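Local coordinates for uncharacterized protein (Clostridium sporogenes, PDB 4Q0Y) that is of unknown function but has a hot-dog, thioesterase-like fold and, in the crystal, binds cadmium ions, at residues B[15-18]-B[22-25]; B[44-47]-B[51-54]; B[66-71]-B[122-127]; B[76-79]-B[84-87]; B[102-107]-B[113-118]. One frame throughout, in Å; residues are numbered along the deposited sequence. Where two conformers were deposited one is given.

Contact 1: B[15-18]-B[22-25]; sequences KFNS and FSND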
# COMPACT_ATOMS: atom_id res chain seq x y z
N LYS B 15 -17.79 -16.93 8.87
CA LYS B 15 -17.56 -17.27 10.26
C LYS B 15 -16.39 -18.25 10.37
O LYS B 15 -16.31 -19.20 9.61
CB LYS B 15 -18.81 -17.88 10.89
CG LYS B 15 -18.70 -18.11 12.37
CD LYS B 15 -20.07 -18.45 12.92
CE LYS B 15 -20.02 -18.72 14.39
NZ LYS B 15 -19.48 -17.57 15.16
N PHE B 16 -15.48 -17.98 11.31
CA PHE B 16 -14.33 -18.85 11.53
C PHE B 16 -14.83 -20.07 12.29
O PHE B 16 -14.98 -20.02 13.51
CB PHE B 16 -13.25 -18.07 12.31
CG PHE B 16 -11.87 -18.65 12.22
CD1 PHE B 16 -11.61 -19.97 12.61
CD2 PHE B 16 -10.80 -17.86 11.81
CE1 PHE B 16 -10.32 -20.49 12.54
CE2 PHE B 16 -9.50 -18.37 11.76
CZ PHE B 16 -9.28 -19.69 12.10
N ASN B 17 -15.11 -21.17 11.59
CA ASN B 17 -15.67 -22.39 12.23
C ASN B 17 -14.80 -23.65 12.06
O ASN B 17 -15.26 -24.76 12.33
CB ASN B 17 -17.11 -22.64 11.71
CG ASN B 17 -17.16 -22.92 10.23
OD1 ASN B 17 -16.14 -23.00 9.55
ND2 ASN B 17 -18.37 -22.97 9.69
N SER B 18 -13.58 -23.46 11.57
CA SER B 18 -12.67 -24.57 11.28
C SER B 18 -11.27 -24.04 11.04
O SER B 18 -11.11 -22.93 10.56
CB SER B 18 -13.13 -25.32 10.02
OG SER B 18 -12.27 -26.38 9.67
N PHE B 22 -12.40 -24.31 4.59
CA PHE B 22 -12.86 -22.93 4.42
C PHE B 22 -14.40 -22.86 4.61
O PHE B 22 -15.13 -23.62 4.06
CB PHE B 22 -12.48 -22.38 3.06
CG PHE B 22 -12.67 -20.91 2.95
CD1 PHE B 22 -11.69 -20.03 3.38
CD2 PHE B 22 -13.85 -20.39 2.42
CE1 PHE B 22 -11.86 -18.66 3.30
CE2 PHE B 22 -14.03 -19.02 2.36
CZ PHE B 22 -13.03 -18.14 2.77
N SER B 23 -14.83 -21.85 5.34
CA SER B 23 -16.17 -21.76 5.89
C SER B 23 -17.12 -21.35 4.80
O SER B 23 -16.75 -20.56 3.94
CB SER B 23 -16.20 -20.65 6.96
OG SER B 23 -17.53 -20.45 7.45
N ASN B 24 -18.35 -21.90 4.88
CA ASN B 24 -19.48 -21.52 4.01
C ASN B 24 -20.58 -20.80 4.78
O ASN B 24 -21.70 -20.66 4.26
CB ASN B 24 -20.11 -22.77 3.42
CG ASN B 24 -19.14 -23.60 2.60
OD1 ASN B 24 -19.12 -24.81 2.74
ND2 ASN B 24 -18.35 -22.97 1.75
N ASP B 25 -20.27 -20.34 6.00
CA ASP B 25 -21.22 -19.61 6.86
C ASP B 25 -20.94 -18.11 6.68
O ASP B 25 -20.13 -17.52 7.38
CB ASP B 25 -21.02 -20.05 8.31
CG ASP B 25 -22.02 -19.47 9.27
OD1 ASP B 25 -22.85 -18.62 8.89
OD2 ASP B 25 -21.96 -19.86 10.44
O HOH W 1 -18.72 -24.14 6.83
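Two hydrogen bonds join K15 to the returning chain. K15 N donates a hydrogen bond to D25 O at 2.8 Å, nearly straight with 168° at the hydrogen. The carbonyl of K15 is taken by the hydroxyl of S23, whose OG donates to K15 O over 2.8 Å and arrives in the carbonyl plane, on a lone pair. With OG anti to its own backbone N (chi1 175°), S23 also accepts from the backbone N of D25 at 3.1 Å, an ST turn. One small, buried hydroxyl thus holds the neighbouring segment and shapes its own turn, a double task that suits serine.

Water adds a looser link, accepting from N17 ND2 at 3.1 Å and from the backbone N of N24. The N17 amide lies beside the S23 side chain, its OD1 3.5 Å from S23 CB.

Between their side chains, K15 meets D25 mainly as carbon against carboxylate. The two run alongside each other, K15 CD 3.4 Å from D25 OD2, yet the ammonium continues past, leaving K15 NZ 5.8 Å from D25 OD2. K15 is exposed and D25 partly so, a setting that suits charged side chains.

The whole forms the loop between strands 4-15 and 26-30. On its inner side F16 and F22 meet H71 of strand 68-80 and reach L94 and L90 of strand 83-95.

Contact 2: B[44-47]-B[51-54]; sequences NSLD and GIKK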
# COMPACT_ATOMS: atom_id res chain seq x y z
N ASN B 44 0.48 -7.68 -0.45
CA ASN B 44 1.69 -7.52 -1.29
C ASN B 44 3.01 -7.37 -0.51
O ASN B 44 4.08 -7.35 -1.13
CB ASN B 44 1.55 -6.32 -2.23
CG ASN B 44 0.69 -6.61 -3.44
OD1 ASN B 44 0.56 -7.76 -3.87
ND2 ASN B 44 0.18 -5.57 -4.05
N SER B 45 2.94 -7.24 0.81
CA SER B 45 4.12 -7.03 1.62
C SER B 45 4.42 -8.19 2.59
O SER B 45 5.34 -8.06 3.41
CB SER B 45 4.00 -5.69 2.33
OG SER B 45 3.04 -5.74 3.33
N LEU B 46 3.76 -9.34 2.41
CA LEU B 46 3.94 -10.48 3.32
C LEU B 46 5.38 -10.97 3.42
O LEU B 46 5.82 -11.32 4.50
CB LEU B 46 3.05 -11.67 2.93
CG LEU B 46 1.55 -11.43 2.93
CD1 LEU B 46 0.84 -12.65 2.33
CD2 LEU B 46 1.06 -11.12 4.32
N ASP B 47 6.11 -10.97 2.30
CA ASP B 47 7.51 -11.46 2.26
C ASP B 47 8.57 -10.37 2.25
O ASP B 47 9.78 -10.68 2.23
CB ASP B 47 7.71 -12.34 1.01
CG ASP B 47 6.88 -13.61 1.05
OD1 ASP B 47 6.82 -14.26 2.12
OD2 ASP B 47 6.30 -13.98 0.01
N GLY B 51 7.65 -5.88 9.53
CA GLY B 51 6.53 -6.15 10.46
C GLY B 51 5.71 -7.41 10.19
O GLY B 51 4.64 -7.58 10.78
N ILE B 52 6.14 -8.23 9.23
CA ILE B 52 5.43 -9.46 8.86
C ILE B 52 6.51 -10.56 8.78
O ILE B 52 7.63 -10.30 8.31
CB ILE B 52 4.60 -9.34 7.53
CG1 ILE B 52 3.59 -8.17 7.58
CG2 ILE B 52 3.87 -10.64 7.22
CD1 ILE B 52 2.89 -7.84 6.28
N LYS B 53 6.19 -11.74 9.29
CA LYS B 53 7.14 -12.87 9.30
C LYS B 53 6.43 -14.15 8.92
O LYS B 53 5.37 -14.44 9.49
CB LYS B 53 7.81 -13.04 10.66
CG LYS B 53 9.00 -14.00 10.66
CD LYS B 53 9.53 -14.36 12.04
CE LYS B 53 10.56 -15.49 12.01
NZ LYS B 53 11.74 -15.37 11.12
N LYS B 54 7.01 -14.90 7.98
CA LYS B 54 6.54 -16.27 7.67
C LYS B 54 6.82 -17.18 8.86
O LYS B 54 7.93 -17.20 9.39
CB LYS B 54 7.21 -16.83 6.41
CG LYS B 54 6.58 -18.12 5.88
CD LYS B 54 7.37 -18.70 4.70
CE LYS B 54 7.17 -17.88 3.43
NZ LYS B 54 7.99 -18.40 2.29
O HOH W 2 8.18 -10.59 5.54
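The carbonyl oxygen L46 O has a water 2.7 Å away that also lies 2.8 Å from I52 O, placed to bridge the two backbones, although more acceptors surround this water than its two protons can serve at once. I52 CG2 comes within 3.4 Å of the same L46 O. No direct hydrogen bond crosses between 44-47 and 51-54.

Apolar contact centres on I52, whose two branches divide the work. CG2 stands anti to the backbone N and faces L46, meeting L46 CD2 at 4.1 Å; the longer arm extends so that I52 CD1 comes 3.6 Å from S45 OG. A branched, buried isoleucine can fill both directions at once. The single proton of the S45 hydroxyl is shared between V41 O and I42 O, or goes to one of them, at the end of the preceding helix, so toward I52 it offers mere van der Waals contact.

At the surface D47 and K54 meet less closely. The lysine bends at its third torsion (chi3 -74°), bringing K54 CE 3.9 Å from D47 OD1, but K54 NZ stays 4.3 Å from that oxygen, beyond a salt bridge. D47 OD1 has its hydrogen bond with the hydroxyl of Y113.

The loop leads from helix 33-44 into the outermost strand 52-55, which pairs with strand 112-115; L46, I52 and K54 all lean on Y113 there.

Contact 3: B[66-71]-B[122-127]; sequences FKYSYH and ILKEIF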
# COMPACT_ATOMS: atom_id res chain seq x y z
N PHE B 66 -8.55 -13.66 20.08
CA PHE B 66 -8.40 -12.56 19.13
C PHE B 66 -9.62 -11.65 19.10
O PHE B 66 -10.74 -12.09 19.38
CB PHE B 66 -8.15 -13.14 17.74
CG PHE B 66 -6.85 -13.87 17.63
CD1 PHE B 66 -6.78 -15.22 17.97
CD2 PHE B 66 -5.69 -13.21 17.21
CE1 PHE B 66 -5.56 -15.91 17.90
CE2 PHE B 66 -4.48 -13.89 17.13
CZ PHE B 66 -4.41 -15.23 17.50
N LYS B 67 -9.40 -10.38 18.77
CA LYS B 67 -10.49 -9.42 18.59
C LYS B 67 -11.43 -9.85 17.47
O LYS B 67 -12.65 -9.87 17.66
CB LYS B 67 -9.94 -8.01 18.33
CG LYS B 67 -10.94 -6.89 18.09
CD LYS B 67 -11.62 -6.50 19.37
CE LYS B 67 -12.94 -5.82 19.08
NZ LYS B 67 -13.55 -5.23 20.30
N TYR B 68 -10.86 -10.20 16.31
CA TYR B 68 -11.64 -10.69 15.17
C TYR B 68 -11.04 -11.97 14.66
O TYR B 68 -9.80 -12.13 14.64
CB TYR B 68 -11.65 -9.72 14.02
CG TYR B 68 -12.13 -8.35 14.36
CD1 TYR B 68 -13.48 -8.14 14.69
CD2 TYR B 68 -11.27 -7.26 14.36
CE1 TYR B 68 -13.93 -6.87 15.02
CE2 TYR B 68 -11.71 -5.99 14.68
CZ TYR B 68 -13.04 -5.80 15.01
OH TYR B 68 -13.51 -4.56 15.32
N SER B 69 -11.92 -12.90 14.30
CA SER B 69 -11.52 -14.15 13.65
C SER B 69 -12.52 -14.40 12.53
O SER B 69 -13.71 -14.49 12.77
CB SER B 69 -11.43 -15.36 14.58
OG SER B 69 -10.76 -15.04 15.76
N TYR B 70 -11.99 -14.51 11.32
CA TYR B 70 -12.81 -14.75 10.13
C TYR B 70 -12.11 -15.64 9.13
O TYR B 70 -10.88 -15.78 9.14
CB TYR B 70 -13.12 -13.43 9.44
CG TYR B 70 -13.98 -12.47 10.21
CD1 TYR B 70 -15.30 -12.80 10.56
CD2 TYR B 70 -13.52 -11.18 10.53
CE1 TYR B 70 -16.10 -11.92 11.25
CE2 TYR B 70 -14.33 -10.26 11.21
CZ TYR B 70 -15.61 -10.64 11.59
OH TYR B 70 -16.44 -9.78 12.26
N HIS B 71 -12.91 -16.29 8.28
CA HIS B 71 -12.42 -16.86 7.03
C HIS B 71 -12.78 -15.83 6.00
O HIS B 71 -13.91 -15.35 5.99
CB HIS B 71 -13.08 -18.19 6.74
CG HIS B 71 -12.57 -19.30 7.61
ND1 HIS B 71 -12.79 -20.63 7.31
CD2 HIS B 71 -11.86 -19.29 8.75
CE1 HIS B 71 -12.24 -21.39 8.23
NE2 HIS B 71 -11.66 -20.61 9.11
N ILE B 122 -4.03 -1.75 11.48
CA ILE B 122 -4.61 -1.62 10.13
C ILE B 122 -5.71 -2.69 9.92
O ILE B 122 -6.79 -2.37 9.42
CB ILE B 122 -3.53 -1.68 9.03
CG1 ILE B 122 -2.58 -0.48 9.15
CG2 ILE B 122 -4.15 -1.73 7.63
CD1 ILE B 122 -1.28 -0.67 8.39
N LEU B 123 -5.43 -3.94 10.30
CA LEU B 123 -6.42 -5.02 10.18
C LEU B 123 -7.67 -4.76 11.00
O LEU B 123 -8.78 -5.03 10.52
CB LEU B 123 -5.81 -6.37 10.55
CG LEU B 123 -4.78 -6.89 9.56
CD1 LEU B 123 -4.03 -8.06 10.19
CD2 LEU B 123 -5.40 -7.30 8.23
N LYS B 124 -7.49 -4.19 12.19
CA LYS B 124 -8.64 -3.74 13.01
C LYS B 124 -9.51 -2.69 12.31
O LYS B 124 -10.73 -2.76 12.41
CB LYS B 124 -8.19 -3.28 14.40
CG LYS B 124 -7.73 -4.46 15.25
CD LYS B 124 -6.96 -4.09 16.51
CE LYS B 124 -7.78 -3.28 17.49
NZ LYS B 124 -7.00 -3.05 18.74
N GLU B 125 -8.88 -1.78 11.56
CA GLU B 125 -9.63 -0.81 10.75
C GLU B 125 -10.42 -1.49 9.63
O GLU B 125 -11.59 -1.16 9.39
CB GLU B 125 -8.72 0.28 10.16
CG GLU B 125 -8.12 1.19 11.23
CD GLU B 125 -6.95 2.04 10.76
OE1 GLU B 125 -6.59 2.02 9.56
OE2 GLU B 125 -6.37 2.70 11.64
N ILE B 126 -9.77 -2.42 8.94
CA ILE B 126 -10.37 -3.13 7.80
C ILE B 126 -11.58 -3.99 8.23
O ILE B 126 -12.63 -3.98 7.53
CB ILE B 126 -9.36 -4.05 7.08
CG1 ILE B 126 -8.27 -3.19 6.44
CG2 ILE B 126 -10.03 -4.94 6.03
CD1 ILE B 126 -6.99 -3.96 6.16
N PHE B 127 -11.44 -4.68 9.35
CA PHE B 127 -12.45 -5.63 9.82
C PHE B 127 -13.40 -5.06 10.90
O PHE B 127 -14.20 -5.82 11.46
CB PHE B 127 -11.80 -6.95 10.22
CG PHE B 127 -11.22 -7.68 9.04
CD1 PHE B 127 -12.08 -8.32 8.14
CD2 PHE B 127 -9.86 -7.62 8.75
CE1 PHE B 127 -11.58 -8.92 7.01
CE2 PHE B 127 -9.35 -8.21 7.62
CZ PHE B 127 -10.22 -8.88 6.75
O HOH W 3 -11.60 -2.69 15.23
O HOH W 4 -16.46 -7.05 12.26
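In this hot-dog, thioesterase-like fold, the end of helix 117-126 is laid against strand 68-80; Y68 and F127 are the main partners, with K124 and Y70 adding to them. K67 and Y68 both face V95 in a classic beta bulge. F127 is the first residue to leave helical geometry, although its N still bonds to L123 O.

With Y68 CG beside the backbone N (chi1 -55°), F127 O stands over one face of the ring, 3.7 Å from Y68 CE1, while the aliphatic CG of K67 covers the opposite face. This sandwich uses the broad surface of a tyrosine and leaves its hydroxyl at the rim for water. Beside it, Y68 CD2 packs against F127 CB at 4.2 Å. The Y70 and F127 side chains overlap while pointing opposite ways, Y70 CD2 and F127 CD1 4.0 Å apart; the buried F127 also packs on I30 of strand 26-30.

No direct hydrogen bond joins the segments; two waters do so instead. One lies in the plane of the Y68 ring, 2.7 Å from Y68 OH, and donates to K124 O. The other is 2.7 Å from Y70 OH and donates to F127 O, also at 2.7 Å.

Contact 4: B[76-79]-B[84-87]; sequences LKYV and VYDG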
# COMPACT_ATOMS: atom_id res chain seq x y z
N LEU B 76 -9.67 -10.43 -6.32
CA LEU B 76 -8.62 -9.56 -6.76
C LEU B 76 -8.25 -9.68 -8.22
O LEU B 76 -8.65 -10.62 -8.91
CB LEU B 76 -7.40 -9.78 -5.87
CG LEU B 76 -6.86 -11.22 -5.81
CD1 LEU B 76 -5.96 -11.57 -6.99
CD2 LEU B 76 -6.14 -11.42 -4.48
N LYS B 77 -7.46 -8.72 -8.65
CA LYS B 77 -6.78 -8.77 -9.96
C LYS B 77 -5.31 -8.76 -9.69
O LYS B 77 -4.86 -8.06 -8.77
CB LYS B 77 -7.14 -7.58 -10.84
CG LYS B 77 -8.60 -7.58 -11.18
CD LYS B 77 -9.05 -6.44 -12.06
CE LYS B 77 -10.56 -6.64 -12.29
NZ LYS B 77 -10.85 -7.54 -13.45
N TYR B 78 -4.56 -9.51 -10.51
CA TYR B 78 -3.11 -9.51 -10.46
C TYR B 78 -2.47 -9.46 -11.83
O TYR B 78 -3.09 -9.80 -12.83
CB TYR B 78 -2.63 -10.70 -9.63
CG TYR B 78 -2.91 -12.06 -10.23
CD1 TYR B 78 -4.15 -12.70 -10.04
CD2 TYR B 78 -1.93 -12.72 -10.97
CE1 TYR B 78 -4.40 -13.96 -10.58
CE2 TYR B 78 -2.16 -13.99 -11.52
CZ TYR B 78 -3.41 -14.61 -11.32
OH TYR B 78 -3.67 -15.85 -11.86
N VAL B 79 -1.20 -9.02 -11.85
CA VAL B 79 -0.45 -8.86 -13.07
C VAL B 79 0.59 -9.98 -13.13
O VAL B 79 1.29 -10.22 -12.14
CB VAL B 79 0.24 -7.49 -13.16
CG1 VAL B 79 1.20 -7.41 -14.32
CG2 VAL B 79 -0.80 -6.39 -13.27
N VAL B 84 -3.36 -8.93 -17.17
CA VAL B 84 -4.16 -8.84 -15.96
C VAL B 84 -5.02 -10.11 -15.84
O VAL B 84 -5.61 -10.54 -16.85
CB VAL B 84 -5.02 -7.54 -15.94
CG1 VAL B 84 -5.80 -7.42 -14.63
CG2 VAL B 84 -4.13 -6.30 -16.15
N TYR B 85 -5.03 -10.71 -14.66
CA TYR B 85 -5.87 -11.87 -14.34
C TYR B 85 -6.74 -11.66 -13.11
O TYR B 85 -6.34 -10.98 -12.16
CB TYR B 85 -4.97 -13.07 -14.05
CG TYR B 85 -4.11 -13.46 -15.22
CD1 TYR B 85 -4.64 -14.20 -16.29
CD2 TYR B 85 -2.77 -13.08 -15.27
CE1 TYR B 85 -3.86 -14.54 -17.38
CE2 TYR B 85 -1.97 -13.44 -16.37
CZ TYR B 85 -2.51 -14.16 -17.42
OH TYR B 85 -1.73 -14.50 -18.49
N ASP B 86 -7.89 -12.31 -13.10
CA ASP B 86 -8.76 -12.37 -11.94
C ASP B 86 -8.37 -13.56 -11.10
O ASP B 86 -8.06 -14.62 -11.63
CB ASP B 86 -10.22 -12.50 -12.35
CG ASP B 86 -10.70 -11.32 -13.17
OD1 ASP B 86 -10.55 -10.17 -12.73
OD2 ASP B 86 -11.22 -11.53 -14.29
N GLY B 87 -8.43 -13.38 -9.79
CA GLY B 87 -8.10 -14.44 -8.86
C GLY B 87 -8.72 -14.20 -7.50
O GLY B 87 -9.50 -13.27 -7.30
O HOH W 5 -11.52 -10.31 -9.99
O HOH W 6 -6.34 -16.64 -12.42
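Strands 76-79 and 84-87 run antiparallel at 144°, paired in register at the turn end of beta hairpin 68-80/83-95, with L76-G87 and Y78-Y85 as hydrogen-bonded pairs. Y78 N donates to Y85 O and Y85 N to Y78 O, each at 2.8 Å, while L76 and G87 exchange a similar pair.

On the face of K77 and D86, the lysine runs extended beside its partner and bends at the last torsion (chi4 -86°), placing K77 NZ 2.7 Å from D86 OD1 in a salt bridge on the carboxylate's syn lone pair. N82 of the second subunit accepts from the same NZ, and V79 and V84 on this face pack on V79 of that subunit; a long cationic arm and compact branched valines suit such a join.

On the other face the Y78 side chain swings over its neighbour strand. With CG between N and the carbonyl carbon (chi1 67°), its ring receives Y85 CB over one face, a CH-pi contact 3.8 Å from the centroid. Its edge passes G87 CA, where the lack of a side chain leaves room for the ring. At the ring's hydroxyl a water is 2.8 Å from Y78 OH and donates to D86 O at 2.8 Å.

Contact 5: B[102-107]-B[113-118]; sequences SYIIFS and YVLDKN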
# COMPACT_ATOMS: atom_id res chain seq x y z
N SER B 102 -1.28 -10.46 14.91
CA SER B 102 -2.28 -11.07 14.06
C SER B 102 -1.66 -12.16 13.23
O SER B 102 -0.45 -12.19 13.06
CB SER B 102 -2.94 -10.03 13.15
OG SER B 102 -3.57 -9.02 13.91
N TYR B 103 -2.51 -13.04 12.70
CA TYR B 103 -2.09 -14.17 11.86
C TYR B 103 -2.94 -14.26 10.60
O TYR B 103 -4.15 -14.08 10.65
CB TYR B 103 -2.20 -15.47 12.60
CG TYR B 103 -1.33 -15.52 13.84
CD1 TYR B 103 -1.77 -14.97 15.05
CD2 TYR B 103 -0.06 -16.05 13.79
CE1 TYR B 103 -0.96 -14.98 16.18
CE2 TYR B 103 0.76 -16.08 14.92
CZ TYR B 103 0.31 -15.55 16.11
OH TYR B 103 1.14 -15.56 17.21
N ILE B 104 -2.28 -14.59 9.48
CA ILE B 104 -2.94 -14.92 8.22
C ILE B 104 -2.48 -16.33 7.83
O ILE B 104 -1.27 -16.58 7.78
CB ILE B 104 -2.59 -13.92 7.11
CG1 ILE B 104 -3.19 -12.54 7.47
CG2 ILE B 104 -3.10 -14.42 5.74
CD1 ILE B 104 -2.70 -11.40 6.61
N ILE B 105 -3.43 -17.24 7.60
CA ILE B 105 -3.14 -18.62 7.21
C ILE B 105 -3.78 -18.85 5.84
O ILE B 105 -4.93 -18.51 5.64
CB ILE B 105 -3.72 -19.62 8.23
CG1 ILE B 105 -3.15 -19.39 9.64
CG2 ILE B 105 -3.50 -21.07 7.78
CD1 ILE B 105 -3.95 -20.08 10.73
N PHE B 106 -3.04 -19.46 4.93
CA PHE B 106 -3.59 -19.76 3.59
C PHE B 106 -4.29 -21.11 3.68
O PHE B 106 -3.65 -22.11 3.95
CB PHE B 106 -2.47 -19.74 2.54
CG PHE B 106 -2.02 -18.36 2.16
CD1 PHE B 106 -1.24 -17.61 3.02
CD2 PHE B 106 -2.42 -17.78 0.97
CE1 PHE B 106 -0.86 -16.32 2.70
CE2 PHE B 106 -2.04 -16.49 0.63
CZ PHE B 106 -1.24 -15.76 1.49
N SER B 107 -5.61 -21.10 3.50
CA SER B 107 -6.48 -22.28 3.61
C SER B 107 -6.01 -23.40 2.69
O SER B 107 -5.65 -23.14 1.53
CB SER B 107 -7.94 -21.94 3.25
OG SER B 107 -8.76 -23.10 3.34
N TYR B 113 1.57 -16.41 8.21
CA TYR B 113 2.34 -15.21 8.58
C TYR B 113 1.84 -14.63 9.89
O TYR B 113 0.64 -14.66 10.15
CB TYR B 113 2.23 -14.13 7.51
CG TYR B 113 2.84 -14.53 6.20
CD1 TYR B 113 2.13 -15.29 5.26
CD2 TYR B 113 4.14 -14.17 5.90
CE1 TYR B 113 2.71 -15.67 4.04
CE2 TYR B 113 4.71 -14.52 4.67
CZ TYR B 113 4.01 -15.29 3.77
OH TYR B 113 4.59 -15.63 2.58
N VAL B 114 2.77 -14.13 10.71
CA VAL B 114 2.46 -13.36 11.90
C VAL B 114 2.72 -11.89 11.56
O VAL B 114 3.70 -11.57 10.88
CB VAL B 114 3.23 -13.81 13.18
CG1 VAL B 114 4.73 -13.71 13.03
CG2 VAL B 114 2.76 -13.01 14.41
N LEU B 115 1.83 -11.01 12.00
CA LEU B 115 1.89 -9.58 11.73
C LEU B 115 2.02 -8.81 13.04
O LEU B 115 1.39 -9.17 14.04
CB LEU B 115 0.67 -9.13 10.93
CG LEU B 115 0.47 -9.84 9.58
CD1 LEU B 115 -0.39 -11.11 9.71
CD2 LEU B 115 -0.16 -8.88 8.56
N ASP B 116 2.85 -7.76 13.03
CA ASP B 116 3.12 -6.93 14.22
C ASP B 116 1.98 -5.99 14.60
O ASP B 116 0.96 -5.92 13.90
CB ASP B 116 4.45 -6.18 14.05
CG ASP B 116 4.38 -5.02 13.03
OD1 ASP B 116 3.37 -4.82 12.31
OD2 ASP B 116 5.41 -4.31 12.96
N LYS B 117 2.18 -5.23 15.68
CA LYS B 117 1.15 -4.29 16.17
C LYS B 117 0.67 -3.26 15.14
O LYS B 117 -0.53 -3.02 15.06
CB LYS B 117 1.59 -3.60 17.44
CG LYS B 117 1.66 -4.53 18.62
CD LYS B 117 2.12 -3.78 19.87
CE LYS B 117 2.23 -4.74 21.04
NZ LYS B 117 2.82 -4.12 22.25
N ASN B 118 1.60 -2.67 14.38
CA ASN B 118 1.26 -1.71 13.28
C ASN B 118 0.26 -2.29 12.26
O ASN B 118 -0.80 -1.69 11.95
CB ASN B 118 2.54 -1.22 12.55
CG ASN B 118 3.36 -0.21 13.35
OD1 ASN B 118 2.93 0.33 14.38
ND2 ASN B 118 4.56 0.08 12.85
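L115 and S102 face each other as a hydrogen-bonded antiparallel pair, and the leucine can be followed outward. Its CB lies 3.9 Å from S102 O. CG, set beside the backbone N (chi1 -58°), lets CD1 reach toward the partner strand, to S102 O at 3.5 Å and I104 CG1 at 3.9 Å, while L115 CD2 meets I104 CD1 at 4.1 Å. Both methyls rest against I104 CD1, an apolar fit suited to a buried place.

The backbone beneath is regular: S102 N to L115 O and L115 N to S102 O form one pair of bonds, I104 and Y113 the next. S102 is buried, and its small hydroxyl is met by T120 of the following helix and by the backbone N of G96.

Y113 lies on the same face as L115, and its CE1 approaches F106 CE1 at 3.9 Å, F106 meeting the edge of the Y113 ring. The phenol's OH bonds to D47, which suits a tyrosine with a buried ring. On the other face Y103 and V114 run side by side: V114 CG2 makes an off-centre CH-pi contact, 4.2 Å from the centroid of the Y103 ring.

This hairpin lies between strand 83-95, which pairs with 102-106, and strand 52-55, which pairs with 112-115; helix 33-44 packs on F106 and L115, and D116 N-caps helix 117-126.

Contacts 1, 3 and 5 adjoin one another, and contact 2 joins contact 5. H71 links contact 3 to the loop of contact 1, while L123 of contact 3 packs on S102 of contact 5; the centres of contacts 3 and 5 are about 10 Å apart. Contacts 2 and 5, with centres about 8 Å apart, share the edge of the sheet through D47-Y113 and the backbone of G51 and D116. Contact 4 stands apart at the dimer side, its centre about 24 Å from that of contact 3 though both use strand 68-80. Cadmium ions lie about 4 Å from the K124 side chain in contact 3 and about 5 Å from that of Y78 in contact 4.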